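Local structure of 3-phosphoshikimate 1-carboxyvinyltransferase (Streptomyces sviceus, 7M0O) at residues 295-300 / 317-322; 327-332 / 361-366; 367-372 / 387-392. The protein probably transfers the enolpyruvyl group of phosphoenolpyruvate to the 5-hydroxyl of shikimate-3-phosphate, releasing phosphate, in the sixth step of chorismate biosynthesis. One frame throughout, in Å; residues are numbered along the deposited sequence.

Contact 1: 295-300 / 317-322. With PO4 (phosphate ion), chain B.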
loop_
_atom_site.group_PDB
_atom_site.type_symbol
_atom_site.label_atom_id
_atom_site.label_comp_id
_atom_site.label_asym_id
_atom_site.label_seq_id
_atom_site.Cartn_x
_atom_site.Cartn_y
_atom_site.Cartn_z
ATOM N N ASP A 295 -8.703 -1.693 -8.215
ATOM C CA ASP A 295 -7.520 -2.525 -8.444
ATOM C C ASP A 295 -7.862 -4.019 -8.499
ATOM O O ASP A 295 -7.040 -4.808 -8.991
ATOM C CB ASP A 295 -6.475 -2.268 -7.363
ATOM C CG ASP A 295 -5.732 -0.925 -7.561
ATOM O OD1 ASP A 295 -5.834 -0.320 -8.646
ATOM O OD2 ASP A 295 -5.040 -0.468 -6.630
ATOM N N THR A 296 -9.029 -4.425 -7.981
ATOM C CA THR A 296 -9.481 -5.813 -8.047
ATOM C C THR A 296 -10.459 -6.074 -9.184
ATOM O O THR A 296 -10.904 -7.224 -9.353
ATOM C CB THR A 296 -10.113 -6.275 -6.714
ATOM O OG1 THR A 296 -11.362 -5.600 -6.455
ATOM C CG2 THR A 296 -9.147 -6.056 -5.566
ATOM N N MET A 297 -10.769 -5.063 -10.001
ATOM C CA MET A 297 -11.550 -5.327 -11.206
ATOM C C MET A 297 -10.950 -6.444 -12.055
ATOM O O MET A 297 -11.715 -7.323 -12.491
ATOM C CB MET A 297 -11.719 -4.037 -12.028
ATOM C CG MET A 297 -12.428 -4.268 -13.377
ATOM S SD MET A 297 -11.391 -4.897 -14.717
ATOM C CE MET A 297 -10.281 -3.503 -14.991
ATOM N N PRO A 298 -9.632 -6.501 -12.309
ATOM C CA PRO A 298 -9.110 -7.621 -13.111
ATOM C C PRO A 298 -9.263 -8.954 -12.413
ATOM O O PRO A 298 -9.444 -9.971 -13.092
ATOM C CB PRO A 298 -7.632 -7.253 -13.342
ATOM C CG PRO A 298 -7.619 -5.702 -13.212
ATOM C CD PRO A 298 -8.626 -5.436 -12.119
ATOM N N THR A 299 -9.208 -8.975 -11.078
ATOM C CA THR A 299 -9.380 -10.230 -10.357
ATOM C C THR A 299 -10.745 -10.836 -10.646
ATOM O O THR A 299 -10.871 -12.056 -10.829
ATOM C CB THR A 299 -9.192 -10.000 -8.854
ATOM O OG1 THR A 299 -8.028 -9.192 -8.640
ATOM C CG2 THR A 299 -9.013 -11.336 -8.137
ATOM N N LEU A 300 -11.790 -9.994 -10.684
ATOM C CA LEU A 300 -13.121 -10.482 -11.032
ATOM C C LEU A 300 -13.217 -10.841 -12.513
ATOM O O LEU A 300 -13.829 -11.851 -12.873
ATOM C CB LEU A 300 -14.179 -9.437 -10.677
ATOM C CG LEU A 300 -15.614 -9.861 -11.052
ATOM C CD1 LEU A 300 -15.971 -11.187 -10.395
ATOM C CD2 LEU A 300 -16.667 -8.798 -10.692
ATOM N N ALA A 317 -14.216 3.748 -14.862
ATOM C CA ALA A 317 -13.439 4.657 -15.697
ATOM C C ALA A 317 -11.991 4.742 -15.240
ATOM O O ALA A 317 -11.079 4.854 -16.076
ATOM C CB ALA A 317 -14.062 6.060 -15.684
ATOM N N ASN A 318 -11.764 4.659 -13.926
ATOM C CA ASN A 318 -10.424 4.833 -13.369
ATOM C C ASN A 318 -9.466 3.748 -13.840
ATOM O O ASN A 318 -8.254 3.981 -13.896
ATOM C CB ASN A 318 -10.476 4.877 -11.829
ATOM C CG ASN A 318 -11.433 3.837 -11.220
ATOM O OD1 ASN A 318 -11.767 2.838 -11.853
ATOM N ND2 ASN A 318 -11.879 4.086 -9.987
ATOM N N THR A 319 -9.976 2.562 -14.184
ATOM C CA THR A 319 -9.078 1.496 -14.614
ATOM C C THR A 319 -8.458 1.765 -15.980
ATOM O O THR A 319 -7.473 1.104 -16.334
ATOM C CB THR A 319 -9.796 0.139 -14.660
ATOM O OG1 THR A 319 -10.814 0.138 -15.672
ATOM C CG2 THR A 319 -10.448 -0.171 -13.309
ATOM N N ARG A 320 -9.031 2.683 -16.766
ATOM C CA ARG A 320 -8.533 2.940 -18.109
ATOM C C ARG A 320 -7.298 3.825 -18.104
ATOM O O ARG A 320 -6.540 3.815 -19.079
ATOM C CB ARG A 320 -9.617 3.596 -18.973
ATOM C CG ARG A 320 -10.705 2.646 -19.462
ATOM C CD ARG A 320 -11.500 3.291 -20.596
ATOM N NE ARG A 320 -12.633 2.500 -21.062
ATOM C CZ ARG A 320 -12.577 1.589 -22.028
ATOM N NH1 ARG A 320 -13.669 0.941 -22.392
ATOM N NH2 ARG A 320 -11.420 1.312 -22.621
ATOM N N VAL A 321 -7.075 4.569 -17.024
ATOM C CA VAL A 321 -6.049 5.597 -16.983
ATOM C C VAL A 321 -4.899 5.200 -16.059
ATOM O O VAL A 321 -4.149 6.058 -15.597
ATOM C CB VAL A 321 -6.656 6.951 -16.595
ATOM C CG1 VAL A 321 -7.768 7.306 -17.566
ATOM C CG2 VAL A 321 -7.213 6.893 -15.174
ATOM N N LYS A 322 -4.752 3.908 -15.780
ATOM C CA LYS A 322 -3.539 3.394 -15.160
ATOM C C LYS A 322 -2.431 3.433 -16.214
ATOM O O LYS A 322 -2.595 3.993 -17.301
ATOM C CB LYS A 322 -3.760 1.988 -14.609
ATOM C CG LYS A 322 -4.958 1.839 -13.667
ATOM C CD LYS A 322 -4.748 2.567 -12.351
ATOM C CE LYS A 322 -3.629 1.940 -11.539
ATOM N NZ LYS A 322 -3.519 2.566 -10.190
HETATM P P PO4 B . -1.681 -0.516 -8.443
HETATM O O1 PO4 B . -2.431 0.200 -7.351
HETATM O O2 PO4 B . -2.682 -1.319 -9.235
HETATM O O3 PO4 B . -0.641 -1.406 -7.806
HETATM O O4 PO4 B . -1.026 0.537 -9.299
#

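Contact 2: 327-332 / 361-366. With PO4 (phosphate ion), chain B.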
loop_
_atom_site.group_PDB
_atom_site.type_symbol
_atom_site.label_atom_id
_atom_site.label_comp_id
_atom_site.label_asym_id
_atom_site.label_seq_id
_atom_site.Cartn_x
_atom_site.Cartn_y
_atom_site.Cartn_z
ATOM N N LEU A 327 -9.090 -2.045 -18.413
ATOM C CA LEU A 327 -10.346 -2.489 -18.997
ATOM C C LEU A 327 -10.100 -3.124 -20.362
ATOM O O LEU A 327 -10.509 -4.263 -20.608
ATOM C CB LEU A 327 -11.320 -1.309 -19.082
ATOM C CG LEU A 327 -12.824 -1.595 -19.191
ATOM C CD1 LEU A 327 -13.698 -0.418 -18.723
ATOM C CD2 LEU A 327 -13.194 -1.977 -20.615
ATOM N N GLU A 328 -9.362 -2.434 -21.236
ATOM C CA GLU A 328 -9.084 -3.004 -22.552
ATOM C C GLU A 328 -8.200 -4.240 -22.456
ATOM O O GLU A 328 -8.364 -5.181 -23.241
ATOM C CB GLU A 328 -8.427 -1.970 -23.460
ATOM C CG GLU A 328 -9.319 -0.820 -23.867
ATOM C CD GLU A 328 -10.478 -1.236 -24.764
ATOM O OE1 GLU A 328 -10.328 -2.170 -25.579
ATOM O OE2 GLU A 328 -11.555 -0.632 -24.637
ATOM N N ALA A 329 -7.229 -4.241 -21.533
ATOM C CA ALA A 329 -6.325 -5.381 -21.400
ATOM C C ALA A 329 -7.068 -6.629 -20.937
ATOM O O ALA A 329 -6.800 -7.732 -21.422
ATOM C CB ALA A 329 -5.189 -5.048 -20.432
ATOM N N CYS A 330 -8.016 -6.470 -20.012
ATOM C CA CYS A 330 -8.847 -7.598 -19.611
ATOM C C CYS A 330 -9.680 -8.119 -20.776
ATOM O O CYS A 330 -9.776 -9.333 -20.992
ATOM C CB CYS A 330 -9.737 -7.197 -18.431
ATOM S SG CYS A 330 -8.843 -7.164 -16.855
ATOM N N ALA A 331 -10.312 -7.210 -21.524
ATOM C CA ALA A 331 -11.119 -7.630 -22.661
ATOM C C ALA A 331 -10.264 -8.325 -23.715
ATOM O O ALA A 331 -10.651 -9.365 -24.261
ATOM C CB ALA A 331 -11.842 -6.428 -23.268
ATOM N N GLU A 332 -9.102 -7.759 -24.021
ATOM C CA GLU A 332 -8.275 -8.346 -25.065
ATOM C C GLU A 332 -7.845 -9.758 -24.687
ATOM O O GLU A 332 -7.875 -10.670 -25.518
ATOM C CB GLU A 332 -7.060 -7.462 -25.337
ATOM C CG GLU A 332 -6.224 -7.938 -26.516
ATOM C CD GLU A 332 -4.907 -7.192 -26.652
ATOM O OE1 GLU A 332 -4.635 -6.272 -25.846
ATOM O OE2 GLU A 332 -4.142 -7.534 -27.579
ATOM N N THR A 361 -1.167 -11.105 -22.899
ATOM C CA THR A 361 -0.439 -9.853 -23.089
ATOM C C THR A 361 -0.555 -9.005 -21.823
ATOM O O THR A 361 -1.615 -8.442 -21.536
ATOM C CB THR A 361 -0.965 -9.070 -24.288
ATOM O OG1 THR A 361 -0.849 -9.860 -25.472
ATOM C CG2 THR A 361 -0.136 -7.785 -24.465
ATOM N N SER A 362 0.542 -8.892 -21.079
ATOM C CA SER A 362 0.493 -8.268 -19.764
ATOM C C SER A 362 0.494 -6.743 -19.800
ATOM O O SER A 362 -0.015 -6.118 -18.858
ATOM C CB SER A 362 1.664 -8.796 -18.920
ATOM O OG SER A 362 2.875 -8.160 -19.291
ATOM N N TYR A 363 1.051 -6.129 -20.844
ATOM C CA TYR A 363 1.324 -4.686 -20.868
ATOM C C TYR A 363 2.224 -4.254 -19.704
ATOM O O TYR A 363 2.222 -3.079 -19.311
ATOM C CB TYR A 363 0.026 -3.852 -20.886
ATOM C CG TYR A 363 -0.754 -4.014 -22.177
ATOM C CD1 TYR A 363 -0.455 -3.241 -23.290
ATOM C CD2 TYR A 363 -1.763 -4.963 -22.291
ATOM C CE1 TYR A 363 -1.149 -3.393 -24.475
ATOM C CE2 TYR A 363 -2.468 -5.127 -23.476
ATOM C CZ TYR A 363 -2.160 -4.336 -24.563
ATOM O OH TYR A 363 -2.846 -4.499 -25.753
ATOM N N GLY A 364 2.998 -5.193 -19.151
ATOM C CA GLY A 364 3.833 -4.954 -17.989
ATOM C C GLY A 364 3.073 -4.750 -16.700
ATOM O O GLY A 364 3.669 -4.334 -15.697
ATOM N N ASP A 365 1.775 -5.059 -16.694
ATOM C CA ASP A 365 0.894 -4.789 -15.561
ATOM C C ASP A 365 0.807 -6.007 -14.644
ATOM O O ASP A 365 0.279 -7.058 -15.040
ATOM C CB ASP A 365 -0.504 -4.403 -16.048
ATOM C CG ASP A 365 -1.346 -3.773 -14.958
ATOM O OD1 ASP A 365 -1.335 -4.278 -13.817
ATOM O OD2 ASP A 365 -2.012 -2.760 -15.249
ATOM N N HIS A 366 1.307 -5.838 -13.411
ATOM C CA HIS A 366 1.312 -6.911 -12.409
ATOM C C HIS A 366 -0.075 -7.509 -12.171
ATOM O O HIS A 366 -0.210 -8.727 -11.984
ATOM C CB HIS A 366 1.895 -6.389 -11.093
ATOM C CG HIS A 366 1.322 -5.083 -10.629
ATOM N ND1 HIS A 366 1.378 -3.921 -11.378
ATOM C CD2 HIS A 366 0.693 -4.754 -9.478
ATOM C CE1 HIS A 366 0.805 -2.940 -10.705
ATOM N NE2 HIS A 366 0.378 -3.420 -9.550
HETATM P P PO4 B . -1.681 -0.516 -8.443
HETATM O O1 PO4 B . -2.431 0.200 -7.351
HETATM O O2 PO4 B . -2.682 -1.319 -9.235
HETATM O O3 PO4 B . -0.641 -1.406 -7.806
HETATM O O4 PO4 B . -1.026 0.537 -9.299
#

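Contact 3: 367-372 / 387-392. With PO4 (phosphate ion), chain B.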
loop_
_atom_site.group_PDB
_atom_site.type_symbol
_atom_site.label_atom_id
_atom_site.label_comp_id
_atom_site.label_asym_id
_atom_site.label_seq_id
_atom_site.Cartn_x
_atom_site.Cartn_y
_atom_site.Cartn_z
ATOM N N ARG A 367 -1.118 -6.672 -12.170
ATOM C CA ARG A 367 -2.463 -7.179 -11.897
ATOM C C ARG A 367 -3.040 -7.983 -13.063
ATOM O O ARG A 367 -3.863 -8.867 -12.839
ATOM C CB ARG A 367 -3.396 -6.027 -11.536
ATOM C CG ARG A 367 -2.796 -5.107 -10.464
ATOM C CD ARG A 367 -3.791 -4.735 -9.376
ATOM N NE ARG A 367 -3.084 -3.974 -8.348
ATOM C CZ ARG A 367 -2.562 -4.513 -7.248
ATOM N NH1 ARG A 367 -2.683 -5.820 -7.018
ATOM N NH2 ARG A 367 -1.906 -3.755 -6.389
ATOM N N ILE A 368 -2.626 -7.715 -14.305
ATOM C CA ILE A 368 -3.056 -8.574 -15.407
ATOM C C ILE A 368 -2.450 -9.970 -15.260
ATOM O O ILE A 368 -3.135 -10.982 -15.447
ATOM C CB ILE A 368 -2.712 -7.935 -16.770
ATOM C CG1 ILE A 368 -3.396 -6.575 -16.928
ATOM C CG2 ILE A 368 -3.099 -8.875 -17.932
ATOM C CD1 ILE A 368 -4.933 -6.620 -16.832
ATOM N N VAL A 369 -1.163 -10.057 -14.901
ATOM C CA VAL A 369 -0.529 -11.365 -14.733
ATOM C C VAL A 369 -1.135 -12.108 -13.545
ATOM O O VAL A 369 -1.488 -13.289 -13.641
ATOM C CB VAL A 369 0.997 -11.209 -14.580
ATOM C CG1 VAL A 369 1.629 -12.566 -14.196
ATOM C CG2 VAL A 369 1.591 -10.708 -15.879
ATOM N N MET A 370 -1.258 -11.432 -12.399
ATOM C CA MET A 370 -1.755 -12.130 -11.218
ATOM C C MET A 370 -3.204 -12.564 -11.405
ATOM O O MET A 370 -3.595 -13.651 -10.967
ATOM C CB MET A 370 -1.580 -11.251 -9.979
ATOM C CG MET A 370 -0.104 -11.113 -9.584
ATOM S SD MET A 370 0.231 -10.303 -8.008
ATOM C CE MET A 370 -0.092 -8.606 -8.409
ATOM N N SER A 371 -4.014 -11.737 -12.068
ATOM C CA SER A 371 -5.418 -12.094 -12.264
ATOM C C SER A 371 -5.574 -13.325 -13.148
ATOM O O SER A 371 -6.304 -14.252 -12.785
ATOM C CB SER A 371 -6.195 -10.918 -12.854
ATOM O OG SER A 371 -6.266 -9.856 -11.941
ATOM N N PHE A 372 -4.892 -13.363 -14.306
ATOM C CA PHE A 372 -5.073 -14.486 -15.215
ATOM C C PHE A 372 -4.329 -15.734 -14.763
ATOM O O PHE A 372 -4.639 -16.832 -15.252
ATOM C CB PHE A 372 -4.679 -14.089 -16.648
ATOM C CG PHE A 372 -5.709 -13.203 -17.305
ATOM C CD1 PHE A 372 -6.875 -13.746 -17.833
ATOM C CD2 PHE A 372 -5.546 -11.832 -17.325
ATOM C CE1 PHE A 372 -7.845 -12.935 -18.396
ATOM C CE2 PHE A 372 -6.516 -11.002 -17.886
ATOM C CZ PHE A 372 -7.664 -11.554 -18.427
ATOM N N PRO A 387 6.223 -12.495 -17.178
ATOM C CA PRO A 387 5.882 -12.984 -15.826
ATOM C C PRO A 387 6.580 -12.237 -14.702
ATOM O O PRO A 387 6.111 -12.291 -13.558
ATOM C CB PRO A 387 6.317 -14.460 -15.859
ATOM C CG PRO A 387 7.369 -14.514 -16.929
ATOM C CD PRO A 387 6.958 -13.505 -17.963
ATOM N N GLY A 388 7.680 -11.540 -14.978
ATOM C CA GLY A 388 8.393 -10.851 -13.936
ATOM C C GLY A 388 7.753 -9.562 -13.464
ATOM O O GLY A 388 8.186 -9.014 -12.446
ATOM N N CYS A 389 6.737 -9.060 -14.167
ATOM C CA CYS A 389 6.209 -7.765 -13.749
ATOM C C CYS A 389 5.453 -7.834 -12.422
ATOM O O CYS A 389 5.230 -6.786 -11.806
ATOM C CB CYS A 389 5.336 -7.168 -14.853
ATOM S SG CYS A 389 3.759 -7.981 -15.161
ATOM N N VAL A 390 5.107 -9.036 -11.944
ATOM C CA VAL A 390 4.528 -9.196 -10.611
ATOM C C VAL A 390 5.438 -8.628 -9.531
ATOM O O VAL A 390 4.969 -8.306 -8.436
ATOM C CB VAL A 390 4.217 -10.675 -10.289
ATOM C CG1 VAL A 390 3.241 -11.270 -11.276
ATOM C CG2 VAL A 390 5.512 -11.513 -10.210
ATOM N N ARG A 391 6.736 -8.477 -9.824
ATOM C CA ARG A 391 7.665 -7.962 -8.830
ATOM C C ARG A 391 7.360 -6.521 -8.451
ATOM O O ARG A 391 7.857 -6.048 -7.423
ATOM C CB ARG A 391 9.096 -8.101 -9.349
ATOM C CG ARG A 391 9.488 -9.559 -9.555
ATOM C CD ARG A 391 10.979 -9.732 -9.759
ATOM N NE ARG A 391 11.447 -9.123 -10.990
ATOM C CZ ARG A 391 12.497 -8.315 -11.058
ATOM N NH1 ARG A 391 13.176 -8.022 -9.958
ATOM N NH2 ARG A 391 12.866 -7.801 -12.221
ATOM N N LYS A 392 6.558 -5.814 -9.254
ATOM C CA LYS A 392 6.153 -4.465 -8.874
ATOM C C LYS A 392 5.501 -4.427 -7.499
ATOM O O LYS A 392 5.645 -3.432 -6.782
ATOM C CB LYS A 392 5.213 -3.873 -9.921
ATOM C CG LYS A 392 5.916 -3.626 -11.271
ATOM C CD LYS A 392 4.968 -3.058 -12.308
ATOM C CE LYS A 392 5.718 -2.663 -13.576
ATOM N NZ LYS A 392 4.936 -1.697 -14.398
HETATM P P PO4 B . -1.681 -0.516 -8.443
HETATM O O1 PO4 B . -2.431 0.200 -7.351
HETATM O O2 PO4 B . -2.682 -1.319 -9.235
HETATM O O3 PO4 B . -0.641 -1.406 -7.806
HETATM O O4 PO4 B . -1.026 0.537 -9.299
#

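Contact 1: 295-300 / 317-322
Met297 and Thr319 make the apolar half of this contact. The methyl CE of Met297 sits over the branch of the threonine, 3.7 Å from Thr319 CB and as close to its CG2 and OG1, with the two side chains crossing at about a right angle. The methionine sends CG anti to its own backbone N (chi1 175°), then bends at the next two torsions, which brings CE round to the threonine. Lys322, bent twice before a straight last bond, carries NZ to 4.0 Å from Asp295 OD1, opposite charges that probably attract, though beyond a salt bridge. Both residues meet a phosphate ion, probably from the crystallisation liquor: Lys322 NZ gives a weak hydrogen bond of 3.3 Å to phosphate O4, and Asp295 OD2 stands 2.8 Å from phosphate O1. This is the C-terminal-domain side of the interdomain active-site cleft of an EPSP synthase; Asp295 is the predicted proton acceptor, and Asp295, Asn318 and Lys322 are predicted to bind shikimate-3-phosphate. Further out, Arg326 reaches Asp295 OD1 through a long, weak ion pair and also bonds the phosphate. Thr319 OG1 is held by the carbonyl of Val316, which helps keep the side chain in the rotation that meets the methionine methyl, while backbone bonding ties Thr319 to Arg326. Asn318 ND2 bonds the carbonyl O of Arg291, a few residues before Asp295.

Contact 2: 327-332 / 361-366
A type I' beta turn, Ser362 to Asp365, puts Tyr363 against the flank of helix 326-336, where its ring passes Ala329 and its hydroxyl meets Glu332. The same turn contains an ST turn, Ser362 OG accepting from Gly364 N at 3.0 Å, and Asp365 then caps helix 366-375. Tyr363 OH donates a short 2.5 Å bond to Glu332 OE1, which accepts on its syn lone pair, the side of the second oxygen. Glu332 gets there with CG anti to its backbone N (chi1 -174°) and the chain extended beyond. Its carboxylate is turned 56° from the ring plane, and OE1 lies at the ring edge. OE2 forms a salt bridge with Arg336. Were Glu332 an alanine, the tyrosine hydroxyl and the Arg336 guanidinium would probably lose their common mate, and the phenol could turn more freely. Ala329 CB approaches the ring obliquely, 3.9 Å from Tyr363 CD2, while Thr361 CG2 lies over one face of the Tyr363 ring, 3.7 Å above the plane and offset toward the rim. At the start of helix 366-375, beside Arg326 and Arg367 of the predicted phosphoenolpyruvate site, His366 points its ring edge at the bound phosphate, His366 NE2 donating to phosphate O3 at 2.9 Å and 159°.

Contact 3: 367-372 / 387-392
Beside the Val369, Cys389 and Val390 packing, the flat guanidinium of Arg367 meets the phosphate ion with one edge, and the phosphorus lies in its plane. Arg367 NE donates to phosphate O2 at 2.8 Å with a fairly straight 163° bond, and Arg367 NH2 to phosphate O3 at 3.0 Å with a more bent one, a two-point grip that would restrain the ion from turning against the group. NH1 is bonded to Tyr228 OH, which helps hold the plane. This fits the predicted phosphoenolpyruvate-binding role of Arg367, which Lys392 is predicted to share. The second flat group, the ring of Phe372, has Ile368 O at its edge, in plane. Arg367 O takes two donors from opposite faces of its carbonyl plane, Ser371 N at 3.0 Å and Ser371 OG at 2.7 Å. The contact itself is apolar and buried. Val369 divides its methyls: with CG1 anti to the backbone N (chi1 172°), CG2 meets Cys389 SG at 3.6 Å while CG1 meets Val390 CG1, also at 3.6 Å. Met370 CG lies 3.8 Å from Val390 CG1, the same methyl, which is thus touched by both helix residues. Helix 366-375 in this way packs on the 3-10 turn 389-392, with Phe397 and His398 of helix 397-406 closing on Val369, Met370 and Val390, and helices 223-235 and 326-336 flanking it through Tyr228 and Ala329.

How the contacts relate
Along the chain the three contacts follow in series, none nesting or crossing. Contact 1 closes the excursion from helix 297-303 through strand 311-314 to the loop before helix 326-336. Contact 2 then spans the rest of that helix and strands 340-344, 347-351 and 359-360. Contact 3 returns from helix 366-375 through strand 383-384 to the turn before helix 397-406. They also touch one another across the fold: the Arg320-Glu328 salt bridge joins contacts 1 and 2, Ser371 OG packs on Pro298 and Thr299 between contacts 1 and 3, and Gly364 O faces Lys392 NZ between contacts 2 and 3. All three converge on one phosphate ion.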